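Local coordinates for SusD superfamily protein (Parabacteroides distasonis, PDB 3OTN) that probably binds nutrients, most likely carbohydrates, at the outer membrane, at residues 118-123 against 188-193; 130-135 against 461-466; 194-199 against 364-369. All coordinates share one frame; numbering follows the deposited sequence.

In the fold
Contact 1 packs two early helices on each other, whereas contacts 2 and 3 join early to late chain. Contacts 1 and 2 both use helix 108-133, and their centres lie about 21 Å apart. Contacts 1 and 3 share helix 187-202; their centres are about 14 Å apart, and they meet where CE of Met366 packs on O of Ala192, 3.5 Å away. Contacts 2 and 3 come together at Arg131 and Asp196, a long and weak ion pair, although their centres are about 22 Å apart. No carbohydrate is bound at any of them; the small molecules beside contacts 1 and 2, acetate and 1,2-ethanediol, probably come from the crystallisation liquor.

Contact 1 of 3, residues 118-123 against 188-193; sequences VKFMRA and GAVKAL. With ACT (acetate ion), chain F; EDO (1,2-ethanediol), chain R.
Helices 108-133 and 187-202 run in roughly the same direction where Phe120 faces Val190, their short segments inclined at 28° with axes 10.7 Å apart at closest approach. This is helix-on-helix packing inside the alpha-helical, TPR-related scaffold of the SusD family, and one aromatic ring does most of the bridging. The ring of Phe120 is carried across to helix 187-202 because CG stands opposite the backbone N (chi1 164°). There its CE1 comes up edge-on to Ala189 O at 3.4 Å, a carbonyl already engaged by Leu193 N in the ordinary helical bond. CB of Ala189 lies 3.9 Å from the same CE1, while CG2 of Val190 meets CD1 of the ring as the two side chains pass each other heading opposite ways. Leu193 adds its CD2 branch, 3.6 Å from Phe120 CE1, and that methyl also reaches the CB of Ala123 one helical turn further on. Tyr251 completes the setting with an edge-to-face stack on Phe120.

Beside this apolar seam, helix 108-133 carries charged side chains. Lys119, extended beyond CG, forms a salt bridge through NZ with Glu170 of helix 156-172 and a weak hydrogen bond with the acetate ion. A leucine in place of this lysine would probably leave the Glu170 carboxylate without its mate and lose the weak bond to the acetate. Arg122 bends at chi3 (68°), and its NE is paired with Asp167 of helix 156-172. On the same guanidinium, NH1 also serves Asn94 OD1, and it gives the 1,2-ethanediol a nearly straight hydrogen bond: O2 of the diol lies in the guanidinium plane, 2.9 Å from Arg122 NH1.

Contact 2 of 3, residues 130-135 against 461-466; sequences VRIFGD and LLFPIP
The last turn of helix 108-133 meets the irregular run 461-466, extended from Leu462 on, with Phe133 and Phe463 nearest through their CA atoms at 5.3 Å. One backbone hydrogen bond ties the two: Phe463 N donates its N-H to Ile132 O at 3.0 Å, and the bond is almost straight (171° at the hydrogen). A carbonyl this close to the end of a helix has run out of following turns to supply a donor, and here a distant part of the chain provides it.

The side chains close round this bond. CG2 of Ile132 touches CD2 of the Phe463 ring at 3.9 Å, and the same methyl lies over the centre of its neighbour's ring, that of Phe133. Phe133 itself leaves the backbone pointing away from 461-466, yet with CG beside the backbone N (chi1 -59°) the ring swings back along it. Its edge then meets Pro464 O, 3.2 Å from CE1 and in the ring plane, while CD1 of Ile465 packs on Phe133 CB at 3.8 Å. The proline ring of Pro466 crosses the end of the aromatic ring at about a right angle. On the other flank Leu462 folds its CD2 over the backbone of Gly134, 3.6 Å from the glycine N. Gly134 leaves the helix with a positive phi (84°), and a CB built on it would collide with CD1 of Leu462. The amide of Asn479 stitches both partners by bonding Phe133 O and Phe463 O, and Trp83 sets an edge-to-face stack against Phe133.

Such an arrangement is a helix C-terminus closed by glycine and completed by chain remote in sequence; in this SusD-family protein it joins the N-terminal helical part to the run that leads into helix 467-472.

Contact 3 of 3, residues 194-199 against 364-369; sequences LADVYL and LLMYAE
Between helix 187-202 and helix 360-375 the packing of this SusD-family fold turns on Met366, present as selenomethionine, which lies against Ala195, Asp196 and Leu199. The two segments run in roughly the same direction, 35° apart, with axes 10.4 Å from each other at closest approach. Their nearest CA atoms, those of Asp196 and Met366, are still 7.2 Å apart, so the gap is bridged by side chains.

Met366 reaches over with CG beside its own backbone N and SE continuing outward. SE rests on CB of Asp196 at 3.5 Å, the two side chains crossing at about a right angle, and also lies near the Asp196 CA. The bend at chi3 (-66°) then turns CE back along helix 187-202 to meet CB of Ala195 at 4.2 Å. Further along helix 187-202, Leu199 crosses Met366 at a slant, its CD2 touching Met366 CG at 3.9 Å, and spreads onto Glu369, whose extended stem it meets at about a right angle: CD1 of Leu199 faces the CG methylene of Glu369, and CD2 lies 4.1 Å from Glu369 OE1.

In fold terms, the seam links a helix of the N-terminal part to one of the later SusD region, both TPR-related. Two buried acids border it, and their polar ends are served from elsewhere. Glu369 OE2 forms a salt bridge with Arg430 and accepts a hydrogen bond from Trp411 NE1, an arrangement that probably keeps the carboxylate charged despite its burial. Asp196 OD2 is hydrogen-bonded to Tyr358 OH. Helix 403-418 adjoins the seam through Arg414, whose side chain touches both Met366 and Glu369.

Contact 1 of 3, residues 118-123 against 188-193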
loop_
_atom_site.group_PDB
_atom_site.type_symbol
_atom_site.label_atom_id
_atom_site.label_comp_id
_atom_site.label_asym_id
_atom_site.label_seq_id
_atom_site.Cartn_x
_atom_site.Cartn_y
_atom_site.Cartn_z
ATOM N N VAL A 118 5.387 -4.691 -18.008
ATOM C CA VAL A 118 6.199 -5.692 -17.323
ATOM C C VAL A 118 7.332 -5.012 -16.593
ATOM O O VAL A 118 7.626 -5.380 -15.456
ATOM C CB VAL A 118 6.680 -6.810 -18.302
ATOM C CG1 VAL A 118 7.599 -7.881 -17.562
ATOM C CG2 VAL A 118 5.442 -7.475 -18.958
ATOM N N LYS A 119 7.964 -4.009 -17.203
ATOM C CA LYS A 119 9.039 -3.312 -16.496
ATOM C C LYS A 119 8.480 -2.546 -15.303
ATOM O O LYS A 119 9.115 -2.518 -14.245
ATOM C CB LYS A 119 9.822 -2.383 -17.407
ATOM C CG LYS A 119 10.730 -3.105 -18.375
ATOM C CD LYS A 119 11.273 -2.106 -19.387
ATOM C CE LYS A 119 12.079 -2.791 -20.495
ATOM N NZ LYS A 119 12.702 -1.756 -21.380
ATOM N N PHE A 120 7.311 -1.913 -15.471
ATOM C CA PHE A 120 6.621 -1.285 -14.341
ATOM C C PHE A 120 6.458 -2.299 -13.211
ATOM O O PHE A 120 6.767 -1.985 -12.059
ATOM C CB PHE A 120 5.253 -0.703 -14.737
ATOM C CG PHE A 120 4.349 -0.396 -13.560
ATOM C CD1 PHE A 120 4.368 0.866 -12.943
ATOM C CD2 PHE A 120 3.480 -1.355 -13.079
ATOM C CE1 PHE A 120 3.532 1.151 -11.859
ATOM C CE2 PHE A 120 2.663 -1.092 -11.972
ATOM C CZ PHE A 120 2.675 0.181 -11.379
HETATM N N MSE A 121 6.011 -3.520 -13.547
HETATM C CA MSE A 121 5.686 -4.500 -12.520
HETATM C C MSE A 121 6.927 -4.982 -11.764
HETATM O O MSE A 121 6.879 -5.222 -10.552
HETATM C CB MSE A 121 4.934 -5.717 -13.117
HETATM C CG MSE A 121 3.855 -6.245 -12.188
HETATM SE SE MSE A 121 2.362 -5.069 -12.018
HETATM C CE MSE A 121 1.647 -5.521 -13.740
ATOM N N ARG A 122 8.014 -5.172 -12.500
ATOM C CA ARG A 122 9.239 -5.620 -11.902
ATOM C C ARG A 122 9.713 -4.566 -10.909
ATOM O O ARG A 122 10.096 -4.897 -9.797
ATOM C CB ARG A 122 10.289 -5.932 -12.973
ATOM C CG ARG A 122 11.577 -6.379 -12.344
ATOM C CD ARG A 122 12.517 -6.993 -13.299
ATOM N NE ARG A 122 13.050 -6.044 -14.254
ATOM C CZ ARG A 122 13.770 -6.388 -15.309
ATOM N NH1 ARG A 122 14.067 -7.670 -15.547
ATOM N NH2 ARG A 122 14.192 -5.443 -16.144
ATOM N N ALA A 123 9.690 -3.298 -11.322
ATOM C CA ALA A 123 10.012 -2.197 -10.449
ATOM C C ALA A 123 9.133 -2.183 -9.208
ATOM O O ALA A 123 9.635 -1.920 -8.119
ATOM C CB ALA A 123 9.931 -0.838 -11.177
ATOM N N GLY A 188 0.034 6.898 -15.903
ATOM C CA GLY A 188 -0.255 7.454 -14.575
ATOM C C GLY A 188 0.281 6.578 -13.435
ATOM O O GLY A 188 0.802 7.089 -12.453
ATOM N N ALA A 189 0.160 5.255 -13.582
ATOM C CA ALA A 189 0.694 4.312 -12.631
ATOM C C ALA A 189 2.223 4.408 -12.571
ATOM O O ALA A 189 2.802 4.421 -11.482
ATOM C CB ALA A 189 0.233 2.823 -12.983
ATOM N N VAL A 190 2.860 4.484 -13.741
ATOM C CA VAL A 190 4.317 4.605 -13.811
ATOM C C VAL A 190 4.776 5.872 -13.121
ATOM O O VAL A 190 5.760 5.849 -12.379
ATOM C CB VAL A 190 4.816 4.643 -15.307
ATOM C CG1 VAL A 190 6.285 5.063 -15.382
ATOM C CG2 VAL A 190 4.552 3.318 -15.994
ATOM N N LYS A 191 4.091 6.979 -13.392
ATOM C CA LYS A 191 4.482 8.272 -12.786
ATOM C C LYS A 191 4.238 8.280 -11.288
ATOM O O LYS A 191 5.041 8.823 -10.562
ATOM C CB LYS A 191 3.749 9.485 -13.390
ATOM C CG LYS A 191 3.843 9.664 -14.860
ATOM C CD LYS A 191 5.192 9.971 -15.325
ATOM C CE LYS A 191 5.181 10.376 -16.850
ATOM N NZ LYS A 191 6.533 10.831 -17.154
ATOM N N ALA A 192 3.149 7.665 -10.828
ATOM C CA ALA A 192 2.849 7.579 -9.379
ATOM C C ALA A 192 3.913 6.754 -8.648
ATOM O O ALA A 192 4.422 7.156 -7.601
ATOM C CB ALA A 192 1.456 6.989 -9.146
ATOM N N LEU A 193 4.256 5.599 -9.207
ATOM C CA LEU A 193 5.283 4.760 -8.638
ATOM C C LEU A 193 6.634 5.437 -8.656
ATOM O O LEU A 193 7.338 5.409 -7.640
ATOM C CB LEU A 193 5.393 3.419 -9.365
ATOM C CG LEU A 193 6.461 2.449 -8.833
ATOM C CD1 LEU A 193 6.331 2.241 -7.305
ATOM C CD2 LEU A 193 6.380 1.127 -9.589
HETATM C C ACT F . 10.304 -0.684 -23.253
HETATM O O ACT F . 10.824 0.156 -22.468
HETATM O OXT ACT F . 9.078 -0.513 -23.428
HETATM C CH3 ACT F . 11.076 -1.804 -23.921
HETATM C C1 EDO R . 14.809 -10.222 -18.587
HETATM O O1 EDO R . 15.268 -11.499 -19.007
HETATM C C2 EDO R . 15.920 -9.200 -18.770
HETATM O O2 EDO R . 15.776 -8.140 -17.818
#

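Contact 2 of 3, residues 130-135 against 461-466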
loop_
_atom_site.group_PDB
_atom_site.type_symbol
_atom_site.label_atom_id
_atom_site.label_comp_id
_atom_site.label_asym_id
_atom_site.label_seq_id
_atom_site.Cartn_x
_atom_site.Cartn_y
_atom_site.Cartn_z
ATOM N N VAL A 130 12.474 -4.032 -1.300
ATOM C CA VAL A 130 13.566 -3.253 -0.683
ATOM C C VAL A 130 13.101 -2.471 0.522
ATOM O O VAL A 130 13.869 -2.320 1.474
ATOM C CB VAL A 130 14.354 -2.288 -1.668
ATOM C CG1 VAL A 130 15.133 -3.092 -2.727
ATOM C CG2 VAL A 130 13.438 -1.259 -2.300
ATOM N N ARG A 131 11.857 -1.986 0.505
ATOM C CA ARG A 131 11.312 -1.207 1.636
ATOM C C ARG A 131 11.022 -2.070 2.862
ATOM O O ARG A 131 11.227 -1.621 3.978
ATOM C CB ARG A 131 10.048 -0.456 1.222
ATOM C CG ARG A 131 10.368 0.746 0.323
ATOM C CD ARG A 131 9.145 1.551 -0.002
ATOM N NE ARG A 131 8.199 0.779 -0.795
ATOM C CZ ARG A 131 6.962 1.169 -1.064
ATOM N NH1 ARG A 131 6.500 2.337 -0.619
ATOM N NH2 ARG A 131 6.189 0.381 -1.796
ATOM N N ILE A 132 10.583 -3.301 2.616
ATOM C CA ILE A 132 10.217 -4.262 3.656
ATOM C C ILE A 132 11.444 -4.922 4.258
ATOM O O ILE A 132 11.554 -4.986 5.482
ATOM C CB ILE A 132 9.219 -5.353 3.097
ATOM C CG1 ILE A 132 7.895 -4.687 2.732
ATOM C CG2 ILE A 132 8.960 -6.498 4.132
ATOM C CD1 ILE A 132 6.896 -5.582 1.932
ATOM N N PHE A 133 12.348 -5.411 3.392
ATOM C CA PHE A 133 13.465 -6.259 3.790
ATOM C C PHE A 133 14.834 -5.671 3.645
ATOM O O PHE A 133 15.793 -6.287 4.112
ATOM C CB PHE A 133 13.451 -7.553 2.936
ATOM C CG PHE A 133 12.182 -8.358 3.070
ATOM C CD1 PHE A 133 11.949 -9.122 4.209
ATOM C CD2 PHE A 133 11.262 -8.401 2.040
ATOM C CE1 PHE A 133 10.798 -9.875 4.345
ATOM C CE2 PHE A 133 10.102 -9.155 2.156
ATOM C CZ PHE A 133 9.867 -9.895 3.305
ATOM N N GLY A 134 14.970 -4.537 2.950
ATOM C CA GLY A 134 16.270 -3.910 2.785
ATOM C C GLY A 134 17.006 -4.551 1.625
ATOM O O GLY A 134 16.446 -4.669 0.546
ATOM N N ASP A 135 18.260 -4.936 1.833
ATOM C CA ASP A 135 19.045 -5.596 0.795
ATOM C C ASP A 135 18.326 -6.888 0.370
ATOM O O ASP A 135 17.882 -7.624 1.217
ATOM C CB ASP A 135 20.437 -5.965 1.333
ATOM C CG ASP A 135 21.339 -4.757 1.595
ATOM O OD1 ASP A 135 20.933 -3.601 1.416
ATOM O OD2 ASP A 135 22.492 -4.990 2.015
ATOM N N LEU A 461 13.441 -0.941 11.915
ATOM C CA LEU A 461 13.489 -0.307 10.581
ATOM C C LEU A 461 13.278 -1.276 9.394
ATOM O O LEU A 461 12.910 -0.836 8.295
ATOM C CB LEU A 461 14.823 0.423 10.386
ATOM C CG LEU A 461 15.085 1.656 11.272
ATOM C CD1 LEU A 461 16.546 2.099 11.140
ATOM C CD2 LEU A 461 14.126 2.779 10.956
ATOM N N LEU A 462 13.540 -2.568 9.606
ATOM C CA LEU A 462 13.328 -3.588 8.582
ATOM C C LEU A 462 12.663 -4.812 9.190
ATOM O O LEU A 462 12.699 -5.004 10.402
ATOM C CB LEU A 462 14.670 -4.002 7.960
ATOM C CG LEU A 462 15.398 -2.933 7.147
ATOM C CD1 LEU A 462 16.810 -3.394 6.769
ATOM C CD2 LEU A 462 14.609 -2.528 5.903
ATOM N N PHE A 463 12.043 -5.618 8.333
ATOM C CA PHE A 463 11.511 -6.910 8.712
ATOM C C PHE A 463 12.551 -7.969 8.414
ATOM O O PHE A 463 13.423 -7.763 7.573
ATOM C CB PHE A 463 10.178 -7.220 8.004
ATOM C CG PHE A 463 9.024 -6.441 8.563
ATOM C CD1 PHE A 463 8.542 -6.715 9.848
ATOM C CD2 PHE A 463 8.424 -5.445 7.840
ATOM C CE1 PHE A 463 7.509 -5.992 10.382
ATOM C CE2 PHE A 463 7.361 -4.718 8.390
ATOM C CZ PHE A 463 6.911 -4.998 9.626
ATOM N N PRO A 464 12.458 -9.118 9.102
ATOM C CA PRO A 464 13.462 -10.150 8.903
ATOM C C PRO A 464 13.301 -10.872 7.575
ATOM O O PRO A 464 12.173 -10.983 7.038
ATOM C CB PRO A 464 13.179 -11.159 10.046
ATOM C CG PRO A 464 12.049 -10.656 10.792
ATOM C CD PRO A 464 11.430 -9.521 10.078
ATOM N N ILE A 465 14.401 -11.413 7.092
ATOM C CA ILE A 465 14.368 -12.342 5.976
ATOM C C ILE A 465 13.770 -13.607 6.590
ATOM O O ILE A 465 14.185 -13.994 7.657
ATOM C CB ILE A 465 15.762 -12.630 5.419
ATOM C CG1 ILE A 465 16.530 -11.329 5.086
ATOM C CG2 ILE A 465 15.667 -13.538 4.198
ATOM C CD1 ILE A 465 15.762 -10.298 4.239
ATOM N N PRO A 466 12.769 -14.230 5.938
ATOM C CA PRO A 466 12.133 -15.446 6.484
ATOM C C PRO A 466 13.076 -16.602 6.709
ATOM O O PRO A 466 13.928 -16.880 5.861
ATOM C CB PRO A 466 11.145 -15.848 5.383
ATOM C CG PRO A 466 10.857 -14.665 4.657
ATOM C CD PRO A 466 12.088 -13.786 4.707
#

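Contact 3 of 3, residues 194-199 against 364-369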
loop_
_atom_site.group_PDB
_atom_site.type_symbol
_atom_site.label_atom_id
_atom_site.label_comp_id
_atom_site.label_asym_id
_atom_site.label_seq_id
_atom_site.Cartn_x
_atom_site.Cartn_y
_atom_site.Cartn_z
ATOM N N LEU A 194 6.998 6.047 -9.792
ATOM C CA LEU A 194 8.303 6.693 -9.913
ATOM C C LEU A 194 8.382 7.933 -8.990
ATOM O O LEU A 194 9.439 8.195 -8.402
ATOM C CB LEU A 194 8.664 7.004 -11.374
ATOM C CG LEU A 194 10.053 7.587 -11.652
ATOM C CD1 LEU A 194 11.163 6.772 -10.992
ATOM C CD2 LEU A 194 10.310 7.711 -13.153
ATOM N N ALA A 195 7.271 8.651 -8.793
ATOM C CA ALA A 195 7.254 9.725 -7.780
ATOM C C ALA A 195 7.632 9.178 -6.380
ATOM O O ALA A 195 8.444 9.745 -5.656
ATOM C CB ALA A 195 5.885 10.425 -7.731
ATOM N N ASP A 196 7.036 8.061 -6.040
ATOM C CA ASP A 196 7.214 7.436 -4.751
ATOM C C ASP A 196 8.653 6.888 -4.620
ATOM O O ASP A 196 9.295 7.032 -3.548
ATOM C CB ASP A 196 6.162 6.328 -4.596
ATOM C CG ASP A 196 5.928 5.895 -3.150
ATOM O OD1 ASP A 196 6.592 6.392 -2.228
ATOM O OD2 ASP A 196 5.076 4.997 -2.944
ATOM N N VAL A 197 9.155 6.272 -5.690
ATOM C CA VAL A 197 10.531 5.785 -5.728
ATOM C C VAL A 197 11.542 6.897 -5.438
ATOM O O VAL A 197 12.366 6.768 -4.558
ATOM C CB VAL A 197 10.845 5.063 -7.066
ATOM C CG1 VAL A 197 12.343 4.858 -7.256
ATOM C CG2 VAL A 197 10.067 3.714 -7.109
ATOM N N TYR A 198 11.447 7.996 -6.161
ATOM C CA TYR A 198 12.356 9.107 -5.962
ATOM C C TYR A 198 12.199 9.830 -4.616
ATOM O O TYR A 198 13.196 10.210 -4.008
ATOM C CB TYR A 198 12.175 10.096 -7.105
ATOM C CG TYR A 198 12.847 9.723 -8.405
ATOM C CD1 TYR A 198 14.149 9.176 -8.434
ATOM C CD2 TYR A 198 12.269 10.066 -9.613
ATOM C CE1 TYR A 198 14.804 8.930 -9.630
ATOM C CE2 TYR A 198 12.927 9.810 -10.823
ATOM C CZ TYR A 198 14.179 9.249 -10.836
ATOM O OH TYR A 198 14.836 9.042 -12.055
ATOM N N LEU A 199 10.953 9.992 -4.145
ATOM C CA LEU A 199 10.702 10.550 -2.824
ATOM C C LEU A 199 11.360 9.693 -1.736
ATOM O O LEU A 199 11.996 10.230 -0.820
ATOM C CB LEU A 199 9.195 10.672 -2.554
ATOM C CG LEU A 199 8.740 11.187 -1.186
ATOM C CD1 LEU A 199 9.314 12.565 -0.891
ATOM C CD2 LEU A 199 7.150 11.124 -1.107
ATOM N N LEU A 364 -1.121 13.559 -4.908
ATOM C CA LEU A 364 -1.167 14.978 -4.530
ATOM C C LEU A 364 -0.307 15.288 -3.273
ATOM O O LEU A 364 0.486 16.247 -3.252
ATOM C CB LEU A 364 -2.607 15.414 -4.270
ATOM C CG LEU A 364 -3.621 15.377 -5.426
ATOM C CD1 LEU A 364 -4.917 16.089 -5.052
ATOM C CD2 LEU A 364 -3.006 15.988 -6.672
ATOM N N LEU A 365 -0.442 14.464 -2.244
ATOM C CA LEU A 365 0.340 14.683 -1.028
ATOM C C LEU A 365 1.828 14.374 -1.276
ATOM O O LEU A 365 2.676 15.022 -0.697
ATOM C CB LEU A 365 -0.221 13.853 0.118
ATOM C CG LEU A 365 -1.603 14.321 0.595
ATOM C CD1 LEU A 365 -2.222 13.245 1.494
ATOM C CD2 LEU A 365 -1.461 15.640 1.359
HETATM N N MSE A 366 2.151 13.402 -2.138
HETATM C CA MSE A 366 3.550 13.181 -2.560
HETATM C C MSE A 366 4.111 14.379 -3.303
HETATM O O MSE A 366 5.267 14.718 -3.087
HETATM C CB MSE A 366 3.701 11.909 -3.402
HETATM C CG MSE A 366 3.530 10.638 -2.599
HETATM SE SE MSE A 366 4.209 9.108 -3.600
HETATM C CE MSE A 366 2.958 9.079 -5.049
ATOM N N TYR A 367 3.298 15.032 -4.146
ATOM C CA TYR A 367 3.734 16.291 -4.768
ATOM C C TYR A 367 4.044 17.361 -3.718
ATOM O O TYR A 367 5.140 17.948 -3.761
ATOM C CB TYR A 367 2.750 16.876 -5.802
ATOM C CG TYR A 367 3.270 18.213 -6.354
ATOM C CD1 TYR A 367 4.227 18.255 -7.363
ATOM C CD2 TYR A 367 2.840 19.426 -5.817
ATOM C CE1 TYR A 367 4.742 19.485 -7.823
ATOM C CE2 TYR A 367 3.325 20.642 -6.282
ATOM C CZ TYR A 367 4.283 20.655 -7.287
ATOM O OH TYR A 367 4.764 21.851 -7.731
ATOM N N ALA A 368 3.094 17.642 -2.815
ATOM C CA ALA A 368 3.299 18.652 -1.748
ATOM C C ALA A 368 4.566 18.360 -0.938
ATOM O O ALA A 368 5.334 19.278 -0.639
ATOM C CB ALA A 368 2.092 18.753 -0.803
ATOM N N GLU A 369 4.772 17.093 -0.584
ATOM C CA GLU A 369 5.939 16.709 0.217
ATOM C C GLU A 369 7.243 16.913 -0.529
ATOM O O GLU A 369 8.153 17.552 -0.024
ATOM C CB GLU A 369 5.810 15.272 0.756
ATOM C CG GLU A 369 6.997 14.892 1.661
ATOM C CD GLU A 369 6.815 13.583 2.446
ATOM O OE1 GLU A 369 5.774 12.945 2.318
ATOM O OE2 GLU A 369 7.727 13.231 3.230
#